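Protein Amuc_1100 (PDB 6KNY) is of unknown function but is probably tethered to a membrane of Akkermansia muciniphila by a transmembrane helix that this soluble construct lacks. Local coordinates at residues Thr68-Phe73 / Gln115-Leu120; Leu120-Lys125 / Leu273-Gln278; Lys144-Gln149 / Pro174-Phe179; Asn204-Arg209 / Val267-Asn272. All coordinates share one frame; numbering follows the deposited sequence. Where two conformers were deposited one is given.

Contact 1 (Thr68-Phe73 / Gln115-Leu120)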
loop_
_atom_site.group_PDB
_atom_site.type_symbol
_atom_site.label_atom_id
_atom_site.label_comp_id
_atom_site.label_asym_id
_atom_site.label_seq_id
_atom_site.Cartn_x
_atom_site.Cartn_y
_atom_site.Cartn_z
ATOM N N THR A 68 18.315 1.319 -5.537
ATOM C CA THR A 68 17.986 1.124 -4.135
ATOM C C THR A 68 18.803 -0.055 -3.623
ATOM O O THR A 68 18.816 -1.121 -4.254
ATOM C CB THR A 68 16.473 0.870 -3.976
ATOM O OG1 THR A 68 15.733 1.891 -4.682
ATOM C CG2 THR A 68 16.063 0.867 -2.508
ATOM N N THR A 69 19.508 0.136 -2.509
ATOM C CA THR A 69 20.174 -1.023 -1.932
ATOM C C THR A 69 19.240 -1.742 -0.964
ATOM O O THR A 69 18.268 -1.157 -0.466
ATOM C CB THR A 69 21.455 -0.610 -1.196
ATOM O OG1 THR A 69 21.112 0.080 0.010
ATOM C CG2 THR A 69 22.388 0.275 -2.079
ATOM N N PRO A 70 19.519 -3.013 -0.670
ATOM C CA PRO A 70 18.709 -3.724 0.330
ATOM C C PRO A 70 18.680 -3.071 1.697
ATOM O O PRO A 70 17.617 -3.047 2.332
ATOM C CB PRO A 70 19.372 -5.106 0.377
ATOM C CG PRO A 70 19.873 -5.293 -0.986
ATOM C CD PRO A 70 20.419 -3.933 -1.391
ATOM N N THR A 71 19.800 -2.543 2.194
ATOM C CA THR A 71 19.732 -1.935 3.521
ATOM C C THR A 71 19.031 -0.589 3.481
ATOM O O THR A 71 18.323 -0.246 4.437
ATOM C CB THR A 71 21.126 -1.828 4.150
ATOM O OG1 THR A 71 21.770 -0.632 3.710
ATOM C CG2 THR A 71 21.980 -3.031 3.763
ATOM N N ALA A 72 19.153 0.154 2.371
ATOM C CA ALA A 72 18.368 1.383 2.199
ATOM C C ALA A 72 16.865 1.095 2.176
ATOM O O ALA A 72 16.072 1.845 2.761
ATOM C CB ALA A 72 18.779 2.115 0.921
ATOM N N PHE A 73 16.450 0.022 1.503
ATOM C CA PHE A 73 15.053 -0.390 1.594
ATOM C C PHE A 73 14.664 -0.669 3.040
ATOM O O PHE A 73 13.668 -0.136 3.548
ATOM C CB PHE A 73 14.789 -1.630 0.745
ATOM C CG PHE A 73 13.431 -2.238 1.002
ATOM C CD1 PHE A 73 12.290 -1.691 0.418
ATOM C CD2 PHE A 73 13.286 -3.314 1.867
ATOM C CE1 PHE A 73 11.032 -2.237 0.667
ATOM C CE2 PHE A 73 12.028 -3.860 2.115
ATOM C CZ PHE A 73 10.905 -3.318 1.511
ATOM N N GLN A 115 18.551 -7.771 -6.361
ATOM C CA GLN A 115 17.764 -7.608 -7.582
ATOM C C GLN A 115 16.361 -7.067 -7.307
ATOM O O GLN A 115 15.774 -6.412 -8.176
ATOM C CB GLN A 115 17.679 -8.947 -8.318
ATOM C CG GLN A 115 19.030 -9.556 -8.667
ATOM C CD GLN A 115 19.656 -10.357 -7.518
ATOM O OE1 GLN A 115 19.441 -10.063 -6.338
ATOM N NE2 GLN A 115 20.453 -11.363 -7.868
ATOM N N ALA A 116 15.828 -7.259 -6.099
ATOM C CA ALA A 116 14.440 -6.908 -5.817
ATOM C C ALA A 116 14.263 -5.545 -5.156
ATOM O O ALA A 116 13.138 -5.027 -5.154
ATOM C CB ALA A 116 13.804 -7.982 -4.916
ATOM N N ALA A 117 15.344 -4.953 -4.614
ATOM C CA ALA A 117 15.208 -3.821 -3.695
ATOM C C ALA A 117 14.467 -2.649 -4.323
ATOM O O ALA A 117 13.700 -1.952 -3.646
ATOM C CB ALA A 117 16.583 -3.360 -3.218
ATOM N N SER A 118 14.710 -2.395 -5.604
ATOM C CA SER A 118 14.161 -1.204 -6.251
ATOM C C SER A 118 12.663 -1.363 -6.525
ATOM O O SER A 118 11.879 -0.419 -6.341
ATOM C CB SER A 118 14.935 -0.944 -7.541
ATOM O OG SER A 118 14.314 0.050 -8.327
ATOM N N THR A 119 12.256 -2.546 -6.980
ATOM C CA THR A 119 10.835 -2.848 -7.142
ATOM C C THR A 119 10.096 -2.769 -5.803
ATOM O O THR A 119 9.033 -2.137 -5.696
ATOM C CB THR A 119 10.704 -4.225 -7.797
ATOM O OG1 THR A 119 11.419 -4.202 -9.050
ATOM C CG2 THR A 119 9.242 -4.609 -8.039
ATOM N N LEU A 120 10.679 -3.353 -4.751
ATOM C CA LEU A 120 10.090 -3.260 -3.415
ATOM C C LEU A 120 9.986 -1.821 -2.913
ATOM O O LEU A 120 9.063 -1.496 -2.143
ATOM C CB LEU A 120 10.914 -4.081 -2.431
ATOM C CG LEU A 120 10.870 -5.585 -2.692
ATOM C CD1 LEU A 120 11.876 -6.314 -1.815
ATOM C CD2 LEU A 120 9.461 -6.116 -2.446
#
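Ala117 presses its CB, the whole of its side chain, into the bend where the chain enters helix 70-91. The methyl lies 3.3 Å from Thr68 O and reaches Pro70 CD at 4.3 Å. Thr69 holds that bend as N-cap, its OG1 accepting from Ala72 N at 3.1 Å. One residue on, Ser118 offers backbone rather than hydroxyl: its CA stands 3.8 Å from Thr68 OG1. The two hydroxyls have a common partner elsewhere, since Thr68 OG1 and Ser118 OG both bond to Val66 O, just before Thr68 in the same run of chain. Leu120 closes the contact with CB and carbonyl, not with its branched end. Phe73 CE1 comes obliquely to within 3.6 Å of Leu120 CB and 3.5 Å of Leu120 O, because chi1 of 170° swings the phenyl group away from its own backbone N and toward helix 117-134. Phe104 meets the same ring edge-to-face. Truncating Phe73 to an alanine would probably open a gap beside Leu120 and deprive Phe104 of its stacking partner. The two helices thus meet here by van der Waals contact of methyl and ring carbons with side chains and backbone carbonyls.

Contact 2 (Leu120-Lys125 / Leu273-Gln278)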
loop_
_atom_site.group_PDB
_atom_site.type_symbol
_atom_site.label_atom_id
_atom_site.label_comp_id
_atom_site.label_asym_id
_atom_site.label_seq_id
_atom_site.Cartn_x
_atom_site.Cartn_y
_atom_site.Cartn_z
ATOM N N LEU A 120 10.679 -3.353 -4.751
ATOM C CA LEU A 120 10.090 -3.260 -3.415
ATOM C C LEU A 120 9.986 -1.821 -2.913
ATOM O O LEU A 120 9.063 -1.496 -2.143
ATOM C CB LEU A 120 10.914 -4.081 -2.431
ATOM C CG LEU A 120 10.870 -5.585 -2.692
ATOM C CD1 LEU A 120 11.876 -6.314 -1.815
ATOM C CD2 LEU A 120 9.461 -6.116 -2.446
ATOM N N GLY A 121 10.938 -0.954 -3.284
ATOM C CA GLY A 121 10.873 0.427 -2.817
ATOM C C GLY A 121 9.713 1.184 -3.428
ATOM O O GLY A 121 9.086 2.012 -2.773
ATOM N N PHE A 122 9.414 0.909 -4.698
ATOM C CA PHE A 122 8.207 1.454 -5.306
ATOM C C PHE A 122 6.977 0.969 -4.552
ATOM O O PHE A 122 6.114 1.763 -4.180
ATOM C CB PHE A 122 8.113 1.040 -6.779
ATOM C CG PHE A 122 6.744 1.243 -7.372
ATOM C CD1 PHE A 122 6.343 2.504 -7.806
ATOM C CD2 PHE A 122 5.842 0.192 -7.463
ATOM C CE1 PHE A 122 5.067 2.701 -8.336
ATOM C CE2 PHE A 122 4.579 0.386 -7.998
ATOM C CZ PHE A 122 4.193 1.628 -8.435
ATOM N N GLU A 123 6.898 -0.341 -4.301
ATOM C CA GLU A 123 5.724 -0.905 -3.630
ATOM C C GLU A 123 5.595 -0.381 -2.209
ATOM O O GLU A 123 4.497 -0.039 -1.755
ATOM C CB GLU A 123 5.789 -2.432 -3.636
ATOM C CG GLU A 123 4.470 -3.048 -3.242
ATOM C CD GLU A 123 4.457 -4.553 -3.340
ATOM O OE1 GLU A 123 5.534 -5.178 -3.212
ATOM O OE2 GLU A 123 3.355 -5.110 -3.520
ATOM N N LEU A 124 6.716 -0.298 -1.493
ATOM C CA LEU A 124 6.697 0.249 -0.141
ATOM C C LEU A 124 6.259 1.711 -0.133
ATOM O O LEU A 124 5.472 2.122 0.726
ATOM C CB LEU A 124 8.082 0.088 0.486
ATOM C CG LEU A 124 8.350 0.804 1.819
ATOM C CD1 LEU A 124 7.272 0.485 2.866
ATOM C CD2 LEU A 124 9.762 0.479 2.342
ATOM N N LYS A 125 6.761 2.519 -1.074
ATOM C CA LYS A 125 6.367 3.931 -1.080
ATOM C C LYS A 125 4.882 4.087 -1.371
ATOM O O LYS A 125 4.212 4.928 -0.757
ATOM C CB LYS A 125 7.196 4.733 -2.096
ATOM C CG LYS A 125 8.619 5.019 -1.612
ATOM C CD LYS A 125 8.873 6.503 -1.209
ATOM C CE LYS A 125 10.358 6.863 -0.979
ATOM N NZ LYS A 125 10.678 7.518 0.336
ATOM N N LEU A 273 -1.979 -2.920 -6.965
ATOM C CA LEU A 273 -1.215 -1.724 -7.301
ATOM C C LEU A 273 -0.690 -1.877 -8.723
ATOM O O LEU A 273 -0.047 -2.879 -9.047
ATOM C CB LEU A 273 -0.060 -1.554 -6.316
ATOM C CG LEU A 273 0.999 -0.479 -6.596
ATOM C CD1 LEU A 273 0.378 0.920 -6.566
ATOM C CD2 LEU A 273 2.197 -0.621 -5.615
ATOM N N VAL A 274 -0.954 -0.897 -9.576
ATOM C CA VAL A 274 -0.598 -1.001 -10.988
ATOM C C VAL A 274 0.768 -0.344 -11.185
ATOM O O VAL A 274 0.904 0.875 -11.028
ATOM C CB VAL A 274 -1.678 -0.360 -11.868
ATOM C CG1 VAL A 274 -1.286 -0.400 -13.340
ATOM C CG2 VAL A 274 -3.033 -1.071 -11.622
ATOM N N HIS A 275 1.791 -1.149 -11.504
ATOM C CA HIS A 275 3.098 -0.603 -11.864
ATOM C C HIS A 275 3.211 -0.512 -13.386
ATOM O O HIS A 275 3.232 -1.539 -14.073
ATOM C CB HIS A 275 4.260 -1.436 -11.320
ATOM C CG HIS A 275 5.593 -0.840 -11.671
ATOM N ND1 HIS A 275 6.342 -1.260 -12.753
ATOM C CD2 HIS A 275 6.265 0.211 -11.139
ATOM C CE1 HIS A 275 7.436 -0.523 -12.847
ATOM N NE2 HIS A 275 7.422 0.366 -11.870
ATOM N N PHE A 276 3.326 0.711 -13.903
ATOM C CA PHE A 276 3.512 0.942 -15.335
ATOM C C PHE A 276 4.966 0.693 -15.717
ATOM O O PHE A 276 5.881 1.243 -15.100
ATOM C CB PHE A 276 3.078 2.363 -15.696
ATOM C CG PHE A 276 1.616 2.581 -15.497
ATOM C CD1 PHE A 276 0.707 2.243 -16.495
ATOM C CD2 PHE A 276 1.135 3.076 -14.297
ATOM C CE1 PHE A 276 -0.669 2.400 -16.295
ATOM C CE2 PHE A 276 -0.236 3.227 -14.084
ATOM C CZ PHE A 276 -1.136 2.887 -15.084
ATOM N N ASN A 277 5.176 -0.146 -16.729
ATOM C CA ASN A 277 6.495 -0.715 -16.965
ATOM C C ASN A 277 7.307 0.060 -17.998
ATOM O O ASN A 277 8.496 0.305 -17.780
ATOM C CB ASN A 277 6.362 -2.180 -17.390
ATOM C CG ASN A 277 5.989 -3.081 -16.226
ATOM O OD1 ASN A 277 6.297 -2.763 -15.062
ATOM N ND2 ASN A 277 5.298 -4.195 -16.519
ATOM N N GLN A 278 6.702 0.438 -19.109
ATOM C CA GLN A 278 7.497 1.092 -20.156
ATOM C C GLN A 278 6.612 2.074 -20.921
ATOM O O GLN A 278 6.446 1.969 -22.141
ATOM C CB GLN A 278 8.146 0.036 -21.073
ATOM C CG GLN A 278 7.205 -0.769 -21.974
ATOM C CD GLN A 278 6.879 -2.160 -21.448
ATOM O OE1 GLN A 278 7.564 -2.694 -20.574
ATOM N NE2 GLN A 278 5.815 -2.753 -21.982
#
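Phe122 and His275 form a T-shaped pair, in which the imidazole turns its edge to the face of the phenyl ring. The centroids are 4.7 Å apart and the planes stand at 76°, with His275 CD2 directly above the centre of the Phe122 ring. A chi1 of 165° carries the phenyl group of Phe122 away from its backbone N and out toward the strand.

Apolar packing completes the meeting. Leu273 CD2 approaches the ring obliquely, 3.5 Å from Phe122 CE2, and the same methyl lies 4.1 Å from Glu123 CG. Met173 of the adjacent strand 170-181 touches Phe122, Glu123 and His275. The arrangement is that of an alpha/beta layer: helix 117-134 lies across strand 265-276 with the local axes 10.4 Å apart and at 137°, a separation that aromatic and leucine side chains span.

Polar bonds orient His275 and Glu123. His275 ND1 donates to Asn277 OD1 at 2.8 Å, nearly in the imidazole plane, and NE2 bonds to Ser63 O, which together set the rotation of the ring. Two oxygens facing the two nitrogens may favour the doubly protonated form, which would probably make the CD2 edge a more positive partner for the phenyl face. Glu123 meets Leu273 with CA and CG, while its OE1 makes a salt bridge with Arg147.

Contact 3 (Lys144-Gln149 / Pro174-Phe179)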
loop_
_atom_site.group_PDB
_atom_site.type_symbol
_atom_site.label_atom_id
_atom_site.label_comp_id
_atom_site.label_asym_id
_atom_site.label_seq_id
_atom_site.Cartn_x
_atom_site.Cartn_y
_atom_site.Cartn_z
ATOM N N LYS A 144 -4.937 -5.636 9.379
ATOM C CA LYS A 144 -3.891 -6.352 8.666
ATOM C C LYS A 144 -3.506 -5.576 7.412
ATOM O O LYS A 144 -4.346 -4.915 6.795
ATOM C CB LYS A 144 -4.339 -7.792 8.349
ATOM C CG LYS A 144 -5.046 -8.046 7.039
ATOM C CD LYS A 144 -5.257 -9.571 6.867
ATOM C CE LYS A 144 -5.991 -9.943 5.564
ATOM N NZ LYS A 144 -6.663 -11.296 5.606
ATOM N N VAL A 145 -2.214 -5.603 7.093
ATOM C CA VAL A 145 -1.708 -5.229 5.778
ATOM C C VAL A 145 -0.927 -6.440 5.303
ATOM O O VAL A 145 0.159 -6.729 5.821
ATOM C CB VAL A 145 -0.827 -3.975 5.797
ATOM C CG1 VAL A 145 -0.379 -3.638 4.373
ATOM C CG2 VAL A 145 -1.584 -2.803 6.423
ATOM N N TYR A 146 -1.471 -7.157 4.331
ATOM C CA TYR A 146 -0.901 -8.418 3.883
ATOM C C TYR A 146 -0.489 -8.276 2.425
ATOM O O TYR A 146 -1.304 -7.878 1.585
ATOM C CB TYR A 146 -1.906 -9.554 4.052
ATOM C CG TYR A 146 -1.533 -10.770 3.249
ATOM C CD1 TYR A 146 -0.451 -11.565 3.618
ATOM C CD2 TYR A 146 -2.251 -11.116 2.115
ATOM C CE1 TYR A 146 -0.097 -12.677 2.869
ATOM C CE2 TYR A 146 -1.907 -12.226 1.365
ATOM C CZ TYR A 146 -0.832 -13.000 1.750
ATOM O OH TYR A 146 -0.494 -14.098 1.015
ATOM N N ARG A 147 0.770 -8.599 2.136
ATOM C CA ARG A 147 1.366 -8.347 0.828
ATOM C C ARG A 147 2.074 -9.603 0.339
ATOM O O ARG A 147 3.172 -9.923 0.823
ATOM C CB ARG A 147 2.333 -7.171 0.906
ATOM C CG ARG A 147 3.131 -6.883 -0.370
ATOM C CD ARG A 147 4.492 -6.228 -0.019
ATOM N NE ARG A 147 5.443 -7.222 0.487
ATOM C CZ ARG A 147 6.334 -7.861 -0.264
ATOM N NH1 ARG A 147 6.459 -7.567 -1.559
ATOM N NH2 ARG A 147 7.122 -8.776 0.285
ATOM N N PRO A 148 1.485 -10.340 -0.609
ATOM C CA PRO A 148 2.191 -11.491 -1.193
ATOM C C PRO A 148 3.493 -11.063 -1.856
ATOM O O PRO A 148 3.607 -9.960 -2.393
ATOM C CB PRO A 148 1.198 -12.039 -2.230
ATOM C CG PRO A 148 -0.174 -11.551 -1.775
ATOM C CD PRO A 148 0.082 -10.236 -1.045
ATOM N N GLN A 149 4.487 -11.946 -1.812
ATOM C CA GLN A 149 5.764 -11.635 -2.451
ATOM C C GLN A 149 5.607 -11.635 -3.958
ATOM O O GLN A 149 4.855 -12.436 -4.518
ATOM C CB GLN A 149 6.843 -12.647 -2.056
ATOM C CG GLN A 149 7.236 -12.574 -0.592
ATOM C CD GLN A 149 8.212 -13.666 -0.194
ATOM O OE1 GLN A 149 8.870 -14.270 -1.047
ATOM N NE2 GLN A 149 8.286 -13.949 1.104
ATOM N N PRO A 174 -0.147 -7.369 -5.803
ATOM C CA PRO A 174 -1.296 -7.622 -4.920
ATOM C C PRO A 174 -1.030 -7.204 -3.488
ATOM O O PRO A 174 0.108 -7.245 -3.005
ATOM C CB PRO A 174 -1.490 -9.140 -5.018
ATOM C CG PRO A 174 -0.098 -9.652 -5.270
ATOM C CD PRO A 174 0.589 -8.606 -6.131
ATOM N N LEU A 175 -2.100 -6.775 -2.815
ATOM C CA LEU A 175 -2.095 -6.658 -1.364
ATOM C C LEU A 175 -3.524 -6.678 -0.846
ATOM O O LEU A 175 -4.489 -6.449 -1.590
ATOM C CB LEU A 175 -1.384 -5.386 -0.901
ATOM C CG LEU A 175 -2.033 -4.067 -1.285
ATOM C CD1 LEU A 175 -1.855 -3.068 -0.126
ATOM C CD2 LEU A 175 -1.382 -3.529 -2.583
ATOM N N GLU A 176 -3.644 -6.919 0.455
ATOM C CA GLU A 176 -4.924 -6.903 1.148
ATOM C C GLU A 176 -4.797 -6.000 2.358
ATOM O O GLU A 176 -3.786 -6.042 3.061
ATOM C CB GLU A 176 -5.336 -8.299 1.644
ATOM C CG GLU A 176 -5.344 -9.404 0.613
ATOM C CD GLU A 176 -5.743 -10.746 1.246
ATOM O OE1 GLU A 176 -6.306 -10.740 2.365
ATOM O OE2 GLU A 176 -5.471 -11.801 0.636
ATOM N N ILE A 177 -5.833 -5.224 2.631
ATOM C CA ILE A 177 -5.887 -4.415 3.838
ATOM C C ILE A 177 -7.211 -4.682 4.538
ATOM O O ILE A 177 -8.269 -4.726 3.897
ATOM C CB ILE A 177 -5.716 -2.918 3.537
ATOM C CG1 ILE A 177 -4.428 -2.688 2.735
ATOM C CG2 ILE A 177 -5.714 -2.121 4.834
ATOM C CD1 ILE A 177 -4.083 -1.225 2.529
ATOM N N ALA A 178 -7.145 -4.888 5.849
ATOM C CA ALA A 178 -8.318 -5.041 6.688
ATOM C C ALA A 178 -8.287 -3.925 7.721
ATOM O O ALA A 178 -7.233 -3.644 8.311
ATOM C CB ALA A 178 -8.332 -6.415 7.368
ATOM N N PHE A 179 -9.426 -3.269 7.911
ATOM C CA PHE A 179 -9.534 -2.221 8.913
ATOM C C PHE A 179 -10.976 -2.182 9.385
ATOM O O PHE A 179 -11.839 -2.896 8.860
ATOM C CB PHE A 179 -9.102 -0.850 8.379
ATOM C CG PHE A 179 -9.779 -0.448 7.090
ATOM C CD1 PHE A 179 -11.021 0.160 7.096
ATOM C CD2 PHE A 179 -9.156 -0.669 5.870
ATOM C CE1 PHE A 179 -11.639 0.542 5.906
ATOM C CE2 PHE A 179 -9.753 -0.295 4.680
ATOM C CZ PHE A 179 -11.006 0.314 4.694
#
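Tyr146 and Glu176 are joined twice through their backbones, forming a hydrogen-bonded pair in an antiparallel ladder. Tyr146 N gives an almost straight bond to Glu176 O at 2.9 Å, and Glu176 N returns one to Tyr146 O at 2.8 Å. Lys144 and Ala178 repeat the exchange, with Ala178 N to Lys144 O at 3.0 Å and a longer Lys144 N to Ala178 O at 3.2 Å. Between them Val145 and Ile177 make a non-hydrogen-bonded pair, where Ile177 CA directs a CA-H...O contact at Lys144 O.

Charge adds a lateral tie. The extended Lys144 chain brings NZ to Glu176 OE1 at 3.3 Å, a salt bridge whose hydrogen bond is weak; NZ has a stronger partner in Gln268 OE1. Glu176 runs beside Tyr146, pointing the same way, with OE2 3.6 Å from Tyr146 CD2 and the carboxylate turned 75° from the ring. An alanine in place of Glu176 would probably leave the Lys144 ammonium without its countercharge and uncover one flank of the Tyr146 ring.

Apolar contact is slighter: Pro148 CG meets Pro174 CG at 4.0 Å beyond the ladder.

Leu175 and Ile177 turn to helix 117-134, touching Ile127 and Leu130, and along its other edge strand 170-181 is hydrogen-bonded to strand 265-276, so that the ladder is an inner part of the sheet.

Contact 4 (Asn204-Arg209 / Val267-Asn272)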
loop_
_atom_site.group_PDB
_atom_site.type_symbol
_atom_site.label_atom_id
_atom_site.label_comp_id
_atom_site.label_asym_id
_atom_site.label_seq_id
_atom_site.Cartn_x
_atom_site.Cartn_y
_atom_site.Cartn_z
ATOM N N ASN A 204 -9.612 -5.367 -6.608
ATOM C CA ASN A 204 -9.923 -6.722 -7.037
ATOM C C ASN A 204 -11.194 -7.227 -6.365
ATOM O O ASN A 204 -12.070 -7.796 -7.028
ATOM C CB ASN A 204 -8.745 -7.640 -6.740
ATOM C CG ASN A 204 -9.009 -9.063 -7.149
ATOM O OD1 ASN A 204 -9.332 -9.342 -8.314
ATOM N ND2 ASN A 204 -8.888 -9.974 -6.197
ATOM N N SER A 205 -11.322 -7.029 -5.054
ATOM C CA SER A 205 -12.520 -7.470 -4.347
ATOM C C SER A 205 -12.577 -6.737 -3.017
ATOM O O SER A 205 -11.575 -6.190 -2.555
ATOM C CB SER A 205 -12.538 -8.992 -4.135
ATOM O OG SER A 205 -11.543 -9.396 -3.214
ATOM N N ILE A 206 -13.761 -6.729 -2.406
ATOM C CA ILE A 206 -13.949 -6.077 -1.111
ATOM C C ILE A 206 -15.047 -6.809 -0.347
ATOM O O ILE A 206 -16.001 -7.311 -0.947
ATOM C CB ILE A 206 -14.279 -4.576 -1.259
ATOM C CG1 ILE A 206 -14.315 -3.908 0.133
ATOM C CG2 ILE A 206 -15.593 -4.354 -2.039
ATOM C CD1 ILE A 206 -14.271 -2.388 0.078
ATOM N N ARG A 207 -14.882 -6.913 0.976
ATOM C CA ARG A 207 -15.938 -7.361 1.876
ATOM C C ARG A 207 -16.163 -6.270 2.914
ATOM O O ARG A 207 -15.199 -5.733 3.484
ATOM C CB ARG A 207 -15.596 -8.707 2.542
ATOM C CG ARG A 207 -16.791 -9.370 3.299
ATOM C CD ARG A 207 -16.464 -10.767 3.903
ATOM N NE ARG A 207 -15.702 -11.641 3.004
ATOM C CZ ARG A 207 -16.050 -12.890 2.687
ATOM N NH1 ARG A 207 -15.300 -13.610 1.857
ATOM N NH2 ARG A 207 -17.152 -13.425 3.196
ATOM N N ILE A 208 -17.435 -5.925 3.121
ATOM C CA ILE A 208 -17.880 -4.938 4.105
ATOM C C ILE A 208 -18.904 -5.630 4.999
ATOM O O ILE A 208 -19.870 -6.218 4.496
ATOM C CB ILE A 208 -18.491 -3.702 3.426
ATOM C CG1 ILE A 208 -17.531 -3.142 2.357
ATOM C CG2 ILE A 208 -18.837 -2.628 4.455
ATOM C CD1 ILE A 208 -18.145 -2.047 1.505
ATOM N N ARG A 209 -18.706 -5.564 6.314
ATOM C CA ARG A 209 -19.529 -6.343 7.228
ATOM C C ARG A 209 -19.832 -5.527 8.480
ATOM O O ARG A 209 -18.912 -5.012 9.122
ATOM C CB ARG A 209 -18.813 -7.649 7.599
ATOM C CG ARG A 209 -19.620 -8.582 8.471
ATOM C CD ARG A 209 -19.609 -9.993 7.915
ATOM N NE ARG A 209 -20.920 -10.635 8.024
ATOM C CZ ARG A 209 -21.284 -11.692 7.302
ATOM N NH1 ARG A 209 -20.437 -12.202 6.424
ATOM N NH2 ARG A 209 -22.488 -12.228 7.447
ATOM N N VAL A 267 -13.945 -3.891 7.134
ATOM C CA VAL A 267 -13.617 -3.910 5.730
ATOM C C VAL A 267 -12.360 -4.678 5.444
ATOM O O VAL A 267 -11.397 -4.548 6.111
ATOM C CB VAL A 267 -13.391 -2.509 5.164
ATOM C CG1 VAL A 267 -13.063 -2.555 3.689
ATOM C CG2 VAL A 267 -14.588 -1.642 5.385
ATOM N N GLN A 268 -12.414 -5.464 4.400
ATOM C CA GLN A 268 -11.291 -6.184 3.903
ATOM C C GLN A 268 -11.315 -6.040 2.406
ATOM O O GLN A 268 -12.254 -6.429 1.754
ATOM C CB GLN A 268 -11.275 -7.621 4.322
ATOM C CG GLN A 268 -9.916 -8.204 4.065
ATOM C CD GLN A 268 -9.708 -9.560 4.676
ATOM O OE1 GLN A 268 -9.263 -9.687 5.816
ATOM N NE2 GLN A 268 -10.021 -10.587 3.916
ATOM N N VAL A 269 -10.271 -5.433 1.887
ATOM C CA VAL A 269 -10.150 -5.182 0.470
ATOM C C VAL A 269 -8.886 -5.760 -0.151
ATOM O O VAL A 269 -7.843 -5.713 0.441
ATOM C CB VAL A 269 -10.276 -3.680 0.157
ATOM C CG1 VAL A 269 -9.197 -2.888 0.834
ATOM C CG2 VAL A 269 -10.205 -3.442 -1.322
ATOM N N SER A 270 -9.092 -6.335 -1.330
ATOM C CA SER A 270 -8.016 -6.900 -2.131
ATOM C C SER A 270 -7.689 -5.903 -3.232
ATOM O O SER A 270 -8.575 -5.520 -4.005
ATOM C CB SER A 270 -8.446 -8.244 -2.717
ATOM O OG SER A 270 -7.412 -8.846 -3.456
ATOM N N LEU A 271 -6.426 -5.482 -3.303
ATOM C CA LEU A 271 -6.021 -4.456 -4.242
ATOM C C LEU A 271 -4.942 -4.984 -5.171
ATOM O O LEU A 271 -4.185 -5.900 -4.823
ATOM C CB LEU A 271 -5.512 -3.229 -3.490
ATOM C CG LEU A 271 -6.537 -2.612 -2.524
ATOM C CD1 LEU A 271 -5.834 -1.710 -1.526
ATOM C CD2 LEU A 271 -7.603 -1.832 -3.281
ATOM N N ASN A 272 -4.897 -4.421 -6.374
ATOM C CA ASN A 272 -3.741 -4.552 -7.251
ATOM C C ASN A 272 -3.187 -3.155 -7.475
ATOM O O ASN A 272 -3.867 -2.299 -8.054
ATOM C CB ASN A 272 -4.102 -5.224 -8.569
ATOM C CG ASN A 272 -4.408 -6.717 -8.401
ATOM O OD1 ASN A 272 -3.512 -7.541 -8.239
ATOM N ND2 ASN A 272 -5.678 -7.062 -8.463
#
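A classic beta bulge interrupts the pairing of strand 201-210 with strand 265-276: Asn204 and Ser205 both face Ser270, and both point a backbone N at its carbonyl. Asn204 N reaches Ser270 O at 2.8 Å along a bent path, 136° at the hydrogen, whereas the bond from Ser205 N to the same oxygen is straighter but weak at 3.3 Å. One oxygen therefore serves two donors. Ser270 N answers with a 2.8 Å bond to Ser205 O, and beyond the bulge the ladder becomes regular: Arg207 N to Gln268 O at 2.8 Å and Gln268 N to Arg207 O at 2.9 Å.

At the bulge Asn204 CB also packs 3.6 Å from Asn272 ND2, the two amide planes being turned 71° apart. On the face carrying Ile206, Ile208, Val267 and Val269 the contacts are aliphatic. Ile206 has CG1 opposite its backbone N (chi1 -174°), which lays the chain across the neighbouring strand: CD1 comes 3.8 Å from Val267 CG1, and CG1 rests against the CB of Val269. Helix 183-194 packs on this face, with Val186 on Val267, Met190 on Ile208 and Ile193 on Val269.

Such a bulge, accommodating an extra residue in an outermost strand while the antiparallel ladder continues, is a familiar feature of beta sheets, and the succession of helices and strands, with the strand order, is consistent with a circularly permuted ferredoxin-like fold.

In the fold
The four contacts trace a path from a helix junction to the far edge of one sheet. Contact 1 and contact 2 share Leu120 and helix 117-134, their centres about 12 Å apart, and Phe73 packs on Leu124 between them. Contact 2 brings that helix onto strand 265-276, which contact 4 uses further back along its length. Contact 3 lies in the next pair of strands, its centre about 10 Å from that of contact 4. Along the chain contact 1 closes first; contacts 3 and 4 follow in turn within the span bridged by contact 2. Contacts 1 and 4, about 28 Å apart by centres, do not touch; helix 117-134 and the sheet connect them.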